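Cellulase (Xanthomonas axonopodis pv. citri, PDB 4W7W) probably hydrolyses the beta-1,4-glucosidic bonds of cellulose and cello-oligosaccharides, as a (beta/alpha)8-barrel glycoside hydrolase of family 5. Local coordinates at residues K23-N28 with L294-W299. Numbering follows the deposited sequence.
With BGC (beta-D-glucopyranose), chain B.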
# COMPACT_ATOMS: atom_id res chain seq x y z
N LYS A 23 -5.04 8.90 -11.57
CA LYS A 23 -6.36 8.37 -11.25
C LYS A 23 -6.63 8.30 -9.75
O LYS A 23 -7.73 8.62 -9.33
CB LYS A 23 -6.52 6.99 -11.86
CG LYS A 23 -7.89 6.40 -11.64
CD LYS A 23 -8.17 5.18 -12.49
CE LYS A 23 -9.58 4.68 -12.27
NZ LYS A 23 -9.90 3.45 -13.04
N TYR A 24 -5.65 7.90 -8.97
CA TYR A 24 -5.80 7.68 -7.54
C TYR A 24 -4.77 8.50 -6.79
O TYR A 24 -3.57 8.34 -7.01
CB TYR A 24 -5.57 6.22 -7.20
CG TYR A 24 -6.42 5.23 -7.93
CD1 TYR A 24 -7.76 5.05 -7.60
CD2 TYR A 24 -5.89 4.44 -8.93
CE1 TYR A 24 -8.55 4.13 -8.26
CE2 TYR A 24 -6.67 3.49 -9.58
CZ TYR A 24 -8.00 3.35 -9.25
OH TYR A 24 -8.79 2.42 -9.87
N VAL A 25 -5.21 9.37 -5.91
CA VAL A 25 -4.29 10.09 -5.03
C VAL A 25 -4.88 10.12 -3.63
O VAL A 25 -6.08 10.34 -3.41
CB VAL A 25 -3.99 11.53 -5.53
CG1 VAL A 25 -3.31 11.52 -6.88
CG2 VAL A 25 -5.23 12.39 -5.57
N GLY A 26 -4.03 9.90 -2.65
CA GLY A 26 -4.50 9.93 -1.28
C GLY A 26 -3.47 9.57 -0.26
O GLY A 26 -2.27 9.85 -0.40
N VAL A 27 -3.96 8.99 0.83
CA VAL A 27 -3.16 8.72 2.00
C VAL A 27 -3.44 7.35 2.58
O VAL A 27 -4.52 6.79 2.39
CB VAL A 27 -3.37 9.80 3.11
CG1 VAL A 27 -3.02 11.20 2.63
CG2 VAL A 27 -4.77 9.77 3.67
N ASN A 28 -2.46 6.86 3.32
CA ASN A 28 -2.64 5.73 4.23
C ASN A 28 -3.29 6.22 5.51
O ASN A 28 -2.80 7.19 6.12
CB ASN A 28 -1.29 5.10 4.59
CG ASN A 28 -0.72 4.25 3.50
OD1 ASN A 28 -0.92 3.04 3.51
ND2 ASN A 28 -0.00 4.86 2.54
N LEU A 294 -0.66 4.94 -12.02
CA LEU A 294 -2.07 5.07 -11.65
C LEU A 294 -2.29 6.01 -10.50
O LEU A 294 -3.39 6.58 -10.37
CB LEU A 294 -2.65 3.75 -11.24
CG LEU A 294 -2.96 2.77 -12.33
CD1 LEU A 294 -3.57 1.51 -11.71
CD2 LEU A 294 -3.94 3.36 -13.34
N GLY A 295 -1.31 6.11 -9.61
CA GLY A 295 -1.49 6.97 -8.45
C GLY A 295 -0.58 6.61 -7.32
O GLY A 295 0.40 5.87 -7.49
N TRP A 296 -0.91 7.18 -6.17
CA TRP A 296 -0.06 7.12 -5.01
C TRP A 296 -0.88 7.33 -3.75
O TRP A 296 -1.93 7.96 -3.76
CB TRP A 296 1.05 8.18 -5.06
CG TRP A 296 0.68 9.59 -5.38
CD1 TRP A 296 0.95 10.19 -6.57
CD2 TRP A 296 0.08 10.61 -4.54
NE1 TRP A 296 0.54 11.50 -6.55
CE2 TRP A 296 0.03 11.79 -5.31
CE3 TRP A 296 -0.37 10.66 -3.21
CZ2 TRP A 296 -0.50 12.98 -4.81
CZ3 TRP A 296 -0.89 11.86 -2.73
CH2 TRP A 296 -0.95 13.00 -3.52
N THR A 297 -0.33 6.80 -2.66
CA THR A 297 -0.86 7.05 -1.31
C THR A 297 0.31 7.34 -0.37
O THR A 297 1.19 6.52 -0.16
CB THR A 297 -1.72 5.88 -0.77
OG1 THR A 297 -1.12 4.60 -1.03
CG2 THR A 297 -3.09 5.87 -1.40
N TRP A 298 0.27 8.53 0.20
CA TRP A 298 1.28 9.01 1.14
C TRP A 298 1.25 8.22 2.44
O TRP A 298 0.17 7.85 2.93
CB TRP A 298 0.94 10.46 1.45
CG TRP A 298 1.74 11.10 2.54
CD1 TRP A 298 1.46 11.09 3.87
CD2 TRP A 298 2.94 11.86 2.39
NE1 TRP A 298 2.39 11.81 4.57
CE2 TRP A 298 3.32 12.30 3.68
CE3 TRP A 298 3.71 12.25 1.30
CZ2 TRP A 298 4.43 13.13 3.90
CZ3 TRP A 298 4.81 13.05 1.52
CH2 TRP A 298 5.15 13.48 2.81
N TRP A 299 2.41 7.99 3.02
CA TRP A 299 2.53 7.41 4.36
C TRP A 299 2.91 8.54 5.32
O TRP A 299 4.01 9.05 5.23
CB TRP A 299 3.60 6.32 4.40
CG TRP A 299 3.60 5.66 5.75
CD1 TRP A 299 4.24 6.11 6.88
CD2 TRP A 299 2.81 4.56 6.16
NE1 TRP A 299 3.92 5.32 7.95
CE2 TRP A 299 3.03 4.36 7.54
CE3 TRP A 299 1.92 3.72 5.50
CZ2 TRP A 299 2.40 3.34 8.26
CZ3 TRP A 299 1.28 2.72 6.21
CH2 TRP A 299 1.53 2.53 7.57
C2 BGC B . 6.47 3.59 11.62
C3 BGC B . 6.19 2.82 12.91
C4 BGC B . 4.75 2.32 12.99
C5 BGC B . 4.35 1.64 11.69
C6 BGC B . 2.87 1.33 11.65
C1 BGC B . 6.03 2.77 10.41
O1 BGC B . 6.18 3.52 9.19
O2 BGC B . 7.88 3.88 11.51
O3 BGC B . 6.50 3.67 14.03
O4 BGC B . 4.62 1.33 14.01
O5 BGC B . 4.65 2.48 10.58
O6 BGC B . 2.63 0.54 10.52
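Residues 24-28 and 294-298 belong to the first and last strands of the (beta/alpha)8 barrel, and their pairing closes it. The 24° between the strand directions and the backbone ladder establish parallel pairing. The ladder starts with Tyr24 N on Leu294 O (3.0 Å). It runs up to Asn28 N and Trp298 O, 2.8 Å apart. Its middle rung, Gly26 N to Trp296 O, is weak. At the C-terminal end Trp298 O is gripped twice by Asn28: the backbone N comes from nearly straight ahead, whereas ND2 (3.0 Å) sits above the carbonyl plane. With CG anti to its own carbonyl carbon (chi1 -77°), Asn28 brings ND2 to this oxygen, which lies in the amide plane. The same amide lies obliquely beside the six-membered ring of Trp299, CG 3.4 Å from CE3. Trp299 belongs to the glycan pocket: its NE1 lies 3.1 Å from O1 of a bound glucose unit, placing the C-terminal end of the seam beside the sugar site. Val25 and Trp296 meet on the other side of the sheet, where Val25 CB stands 3.9 Å from the centroid of the six-membered ring and 12° off its normal, a CH-pi contact. Inside the barrel, Asn28 OD1 bonds to Arg67 of strand 65-70, and Gly265 O of strand 262-268 receives both Asn28 ND2 and Thr297 OG1. Strands 65-70 and 262-268 are the neighbours of the pair in the barrel; outside, helix 273-288 packs on Trp296 and Trp298.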